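Local coordinates for protein DNA ligase (PDB 3GDE) that probably seals nicks in double-stranded DNA during replication, recombination and repair, using ATP and passing through an enzyme-adenylate intermediate, at residues Ala31-Ile36 against Arg40-Val45; Gln511-Pro514 against Tyr520-Arg523. One frame throughout, in Å; residues are numbered along the deposited sequence.

How the interactions relate
Interactions 1 and 2 sit in two different modules of the ligase. Interaction 1 joins two consecutive helices of the N-terminal DNA-binding region, whereas interaction 2 pairs the strands of a hairpin in the C-terminal OB-fold region. Between them along the chain runs the adenylation domain, with the predicted AMP-accepting Lys252. Neither contact lies at the annotated ATP-binding or catalytic residues. Their centres are about 41 Å apart and their nearest atoms about 30 Å apart, so they do not touch, even though the enzyme is in its closed conformation. They also differ in kind: interaction 1 is a buried apolar helix contact, and interaction 2 a partly exposed pair of backbone-bonded strands.

Interaction 1. Residues Ala31-Ile36 against Arg40-Val45; sequences AFLQKI and RDLYDV
Ile36 drives its side chain into the start of the helix that carries Asp41, Leu42 and Val45, and apolar contact does most of the work here. Its CG2 methyl lies against the backbone at Leu42 N (3.6 Å) and is flanked by Asp41 CB at 3.9 Å. The torsion responsible turns CG1 beside the backbone N (chi1 -51°), leaving CG2 for the helix backbone while CD1 reaches on toward Val45 CG2. A beta-branched residue suits this spot, since one branch meets the backbone and the other the next turn.

Val45, one turn further on, offers CG1 to two neighbours. Leu33 CD1 comes to it at 3.9 Å, the two side chains running past each other in opposite directions, and Phe32 brings the edge of its ring, with CE2 3.9 Å from the same CG1. Leu33 also crosses Leu42 nearly at right angles, its CG 4.0 Å from Leu42 CD1.

These residues close a helical hairpin of the all-helical DNA-binding region: helix 22-34 ends, the chain turns within a few residues, and helix 39-49 returns in roughly the opposite direction. Phe32 stacks on Phe12 as well, and Met4 covers Phe32, Ile36 and Val45.

Polar interactions keep to the margins. Lys35 curls back on its own segment, NZ bonding to Ala31 O at 2.9 Å from 43° above the carbonyl plane, a charged donor that is likely to suit a carbonyl in the last turn of helix 22-34. Asp41 meets Ile36 through CB, while its carboxylate turns to a salt bridge with Arg118 through OD2 and accepts a hydrogen bond from Met4 N at OD1. Asp44 shares Arg118 and also pairs with Arg121, so two buried acids are matched by basic partners of helix 117-129.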
loop_
_atom_site.group_PDB
_atom_site.type_symbol
_atom_site.label_atom_id
_atom_site.label_comp_id
_atom_site.label_asym_id
_atom_site.label_seq_id
_atom_site.Cartn_x
_atom_site.Cartn_y
_atom_site.Cartn_z
ATOM N N ALA A 31 3.585 -24.640 -9.139
ATOM C CA ALA A 31 2.929 -25.824 -9.713
ATOM C C ALA A 31 1.479 -25.562 -10.088
ATOM O O ALA A 31 1.055 -25.911 -11.188
ATOM C CB ALA A 31 3.036 -27.042 -8.744
ATOM N N PHE A 32 0.726 -24.946 -9.174
ATOM C CA PHE A 32 -0.678 -24.570 -9.418
ATOM C C PHE A 32 -0.843 -23.603 -10.589
ATOM O O PHE A 32 -1.680 -23.814 -11.469
ATOM C CB PHE A 32 -1.283 -23.938 -8.153
ATOM C CG PHE A 32 -2.784 -23.808 -8.193
ATOM C CD1 PHE A 32 -3.601 -24.917 -7.949
ATOM C CD2 PHE A 32 -3.383 -22.572 -8.454
ATOM C CE1 PHE A 32 -4.994 -24.793 -7.971
ATOM C CE2 PHE A 32 -4.781 -22.440 -8.489
ATOM C CZ PHE A 32 -5.585 -23.551 -8.257
ATOM N N LEU A 33 -0.039 -22.538 -10.580
ATOM C CA LEU A 33 -0.074 -21.496 -11.607
ATOM C C LEU A 33 0.209 -22.040 -13.017
ATOM O O LEU A 33 -0.417 -21.619 -13.989
ATOM C CB LEU A 33 0.937 -20.389 -11.250
ATOM C CG LEU A 33 0.551 -19.083 -10.516
ATOM C CD1 LEU A 33 -0.696 -19.142 -9.603
ATOM C CD2 LEU A 33 1.757 -18.489 -9.799
ATOM N N GLN A 34 1.154 -22.972 -13.106
ATOM C CA GLN A 34 1.556 -23.616 -14.364
ATOM C C GLN A 34 0.455 -24.340 -15.125
ATOM O O GLN A 34 0.561 -24.518 -16.338
ATOM C CB GLN A 34 2.645 -24.650 -14.085
ATOM C CG GLN A 34 4.020 -24.096 -14.116
ATOM C CD GLN A 34 5.070 -25.128 -13.780
ATOM O OE1 GLN A 34 4.773 -26.184 -13.203
ATOM N NE2 GLN A 34 6.319 -24.823 -14.124
ATOM N N LYS A 35 -0.578 -24.781 -14.407
ATOM C CA LYS A 35 -1.597 -25.661 -14.966
ATOM C C LYS A 35 -2.881 -24.914 -15.313
ATOM O O LYS A 35 -3.877 -25.510 -15.768
ATOM C CB LYS A 35 -1.866 -26.814 -13.996
ATOM C CG LYS A 35 -0.654 -27.691 -13.772
ATOM C CD LYS A 35 -0.912 -28.725 -12.702
ATOM C CE LYS A 35 0.351 -29.532 -12.397
ATOM N NZ LYS A 35 1.514 -28.637 -12.052
ATOM N N ILE A 36 -2.854 -23.604 -15.107
ATOM C CA ILE A 36 -3.963 -22.759 -15.499
ATOM C C ILE A 36 -3.756 -22.327 -16.955
ATOM O O ILE A 36 -2.738 -21.719 -17.296
ATOM C CB ILE A 36 -4.114 -21.541 -14.564
ATOM C CG1 ILE A 36 -4.137 -22.002 -13.097
ATOM C CG2 ILE A 36 -5.371 -20.756 -14.932
ATOM C CD1 ILE A 36 -3.997 -20.897 -12.072
ATOM N N ARG A 40 -7.402 -15.388 -17.724
ATOM C CA ARG A 40 -8.119 -14.572 -16.743
ATOM C C ARG A 40 -8.362 -15.278 -15.410
ATOM O O ARG A 40 -8.462 -14.609 -14.388
ATOM C CB ARG A 40 -9.404 -13.978 -17.319
ATOM C CG ARG A 40 -10.370 -14.968 -17.874
ATOM C CD ARG A 40 -10.864 -14.489 -19.233
ATOM N NE ARG A 40 -11.940 -13.504 -19.124
ATOM C CZ ARG A 40 -13.148 -13.650 -19.670
ATOM N NH1 ARG A 40 -13.441 -14.739 -20.378
ATOM N NH2 ARG A 40 -14.064 -12.698 -19.520
ATOM N N ASP A 41 -8.447 -16.610 -15.414
ATOM C CA ASP A 41 -8.383 -17.372 -14.163
ATOM C C ASP A 41 -6.987 -17.243 -13.553
ATOM O O ASP A 41 -6.857 -17.187 -12.337
ATOM C CB ASP A 41 -8.714 -18.864 -14.352
ATOM C CG ASP A 41 -10.179 -19.122 -14.645
ATOM O OD1 ASP A 41 -10.483 -20.224 -15.135
ATOM O OD2 ASP A 41 -11.041 -18.253 -14.397
ATOM N N LEU A 42 -5.955 -17.223 -14.401
ATOM C CA LEU A 42 -4.567 -17.031 -13.948
ATOM C C LEU A 42 -4.422 -15.665 -13.273
ATOM O O LEU A 42 -3.979 -15.570 -12.134
ATOM C CB LEU A 42 -3.558 -17.171 -15.107
ATOM C CG LEU A 42 -2.083 -16.846 -14.750
ATOM C CD1 LEU A 42 -1.542 -17.736 -13.619
ATOM C CD2 LEU A 42 -1.143 -16.893 -15.958
ATOM N N TYR A 43 -4.829 -14.626 -13.997
ATOM C CA TYR A 43 -4.856 -13.254 -13.509
ATOM C C TYR A 43 -5.572 -13.163 -12.169
ATOM O O TYR A 43 -5.020 -12.665 -11.185
ATOM C CB TYR A 43 -5.542 -12.352 -14.541
ATOM C CG TYR A 43 -5.553 -10.891 -14.169
ATOM C CD1 TYR A 43 -4.542 -10.031 -14.611
ATOM C CD2 TYR A 43 -6.574 -10.364 -13.370
ATOM C CE1 TYR A 43 -4.548 -8.680 -14.268
ATOM C CE2 TYR A 43 -6.591 -9.021 -13.020
ATOM C CZ TYR A 43 -5.572 -8.181 -13.469
ATOM O OH TYR A 43 -5.591 -6.848 -13.120
ATOM N N ASP A 44 -6.799 -13.657 -12.125
ATOM C CA ASP A 44 -7.576 -13.603 -10.896
ATOM C C ASP A 44 -6.919 -14.368 -9.746
ATOM O O ASP A 44 -6.871 -13.870 -8.628
ATOM C CB ASP A 44 -9.000 -14.103 -11.139
ATOM C CG ASP A 44 -9.840 -13.113 -11.916
ATOM O OD1 ASP A 44 -9.548 -11.896 -11.875
ATOM O OD2 ASP A 44 -10.809 -13.556 -12.572
ATOM N N VAL A 45 -6.388 -15.554 -10.022
ATOM C CA VAL A 45 -5.756 -16.362 -8.966
ATOM C C VAL A 45 -4.540 -15.638 -8.356
ATOM O O VAL A 45 -4.341 -15.671 -7.143
ATOM C CB VAL A 45 -5.397 -17.801 -9.478
ATOM C CG1 VAL A 45 -4.415 -18.514 -8.547
ATOM C CG2 VAL A 45 -6.645 -18.625 -9.621
#

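Interaction 2. Residues Gln511-Pro514 against Tyr520-Arg523; sequences QKSP and YALR
Gln511 and Ala521 form a hydrogen-bonded antiparallel pair, with Gln511 N to Ala521 O and Ala521 N to Gln511 O both 2.9 Å and nearly straight. Beside it Lys512 and Tyr520 make a non-hydrogen-bonded pair. Gln511 O also takes a CA-H contact from Tyr520 CA at 3.2 Å.

On the face of Lys512 and Tyr520 the two side chains lie alongside each other, pointing the same way. Tyr520 has CG beside its backbone N (chi1 -62°), which brings its ring along the lysine chain: Lys512 CG is 3.7 Å from Tyr520 CE1, and Lys512 CE approaches the ring and hydroxyl obliquely. The long methylene chain thus shelters the ring while the lysine amine can stay near water. Were Tyr520 replaced by an alanine, the lysine methylenes would probably lose the ring they lie along, and a gap would be likely to open against helix 542-550.

On the other face small Ala521 leaves room for Ser513, whose CB touches Ala521 CB at 3.8 Å. Gln511 stretches along the same face until OE1 reaches Arg523 CD, 3.2 Å away, with the amide and guanidinium planes 26° apart; the oxygen meets a methylene that the neighbouring guanidinium probably polarises. Where the strands part toward the turn, a water lies 2.6 Å from Ser513 O and bonds weakly to Tyr520 O.

This is a beta hairpin of the OB-fold region, continued toward its turn by backbone bonding between Ser513 and Gly519. Leu522 bonds through its backbone to Val464 of strand 461-467 and packs on Leu428 and Leu430 of strand 428-437, while Tyr520 rests on Ile542, Val545 and Tyr549 of the C-terminal helix 542-550.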
loop_
_atom_site.group_PDB
_atom_site.type_symbol
_atom_site.label_atom_id
_atom_site.label_comp_id
_atom_site.label_asym_id
_atom_site.label_seq_id
_atom_site.Cartn_x
_atom_site.Cartn_y
_atom_site.Cartn_z
ATOM N N GLN A 511 15.131 -0.750 19.899
ATOM C CA GLN A 511 16.053 -1.704 20.525
ATOM C C GLN A 511 15.860 -3.101 19.942
ATOM O O GLN A 511 14.776 -3.434 19.467
ATOM C CB GLN A 511 15.859 -1.804 22.044
ATOM C CG GLN A 511 15.040 -0.725 22.739
ATOM C CD GLN A 511 14.527 -1.183 24.115
ATOM O OE1 GLN A 511 14.314 -0.368 25.021
ATOM N NE2 GLN A 511 14.329 -2.498 24.272
ATOM N N LYS A 512 16.910 -3.919 19.992
ATOM C CA LYS A 512 16.755 -5.361 19.800
ATOM C C LYS A 512 16.200 -5.969 21.086
ATOM O O LYS A 512 16.644 -5.635 22.182
ATOM C CB LYS A 512 18.074 -6.034 19.422
ATOM C CG LYS A 512 18.609 -5.623 18.065
ATOM C CD LYS A 512 19.438 -6.714 17.409
ATOM C CE LYS A 512 18.566 -7.570 16.494
ATOM N NZ LYS A 512 19.362 -8.568 15.716
ATOM N N SER A 513 15.215 -6.851 20.941
ATOM C CA SER A 513 14.471 -7.389 22.080
ATOM C C SER A 513 13.867 -8.740 21.716
ATOM O O SER A 513 13.395 -8.928 20.590
ATOM C CB SER A 513 13.357 -6.421 22.499
ATOM O OG SER A 513 12.660 -6.881 23.651
ATOM N N PRO A 514 13.880 -9.692 22.664
ATOM C CA PRO A 514 13.243 -10.972 22.381
ATOM C C PRO A 514 11.732 -10.964 22.607
ATOM O O PRO A 514 11.069 -11.942 22.273
ATOM C CB PRO A 514 13.926 -11.921 23.374
ATOM C CG PRO A 514 14.271 -11.049 24.554
ATOM C CD PRO A 514 14.504 -9.658 24.007
ATOM N N TYR A 520 12.537 -6.784 17.616
ATOM C CA TYR A 520 12.725 -5.348 17.853
ATOM C C TYR A 520 11.608 -4.775 18.701
ATOM O O TYR A 520 10.482 -5.268 18.675
ATOM C CB TYR A 520 12.826 -4.570 16.532
ATOM C CG TYR A 520 14.008 -4.981 15.689
ATOM C CD1 TYR A 520 15.274 -4.469 15.940
ATOM C CD2 TYR A 520 13.864 -5.900 14.653
ATOM C CE1 TYR A 520 16.376 -4.855 15.179
ATOM C CE2 TYR A 520 14.956 -6.298 13.888
ATOM C CZ TYR A 520 16.212 -5.769 14.158
ATOM O OH TYR A 520 17.304 -6.155 13.404
ATOM N N ALA A 521 11.931 -3.729 19.455
ATOM C CA ALA A 521 10.944 -3.026 20.263
ATOM C C ALA A 521 11.156 -1.522 20.160
ATOM O O ALA A 521 12.295 -1.041 20.179
ATOM C CB ALA A 521 11.019 -3.481 21.711
ATOM N N LEU A 522 10.060 -0.781 20.041
ATOM C CA LEU A 522 10.133 0.673 20.061
ATOM C C LEU A 522 10.221 1.173 21.504
ATOM O O LEU A 522 9.442 0.754 22.378
ATOM C CB LEU A 522 8.934 1.305 19.348
ATOM C CG LEU A 522 8.671 0.946 17.880
ATOM C CD1 LEU A 522 7.464 1.721 17.379
ATOM C CD2 LEU A 522 9.883 1.224 17.000
ATOM N N ARG A 523 11.196 2.052 21.737
ATOM C CA ARG A 523 11.371 2.743 23.009
ATOM C C ARG A 523 10.697 4.115 22.888
ATOM O O ARG A 523 11.009 4.897 21.989
ATOM C CB ARG A 523 12.868 2.863 23.318
ATOM C CG ARG A 523 13.241 3.531 24.634
ATOM C CD ARG A 523 13.349 2.536 25.809
ATOM N NE ARG A 523 13.592 3.228 27.075
ATOM C CZ ARG A 523 13.210 2.798 28.279
ATOM N NH1 ARG A 523 12.547 1.653 28.421
ATOM N NH2 ARG A 523 13.490 3.532 29.358
HETATM O O HOH W 1 11.095 -7.688 20.262
#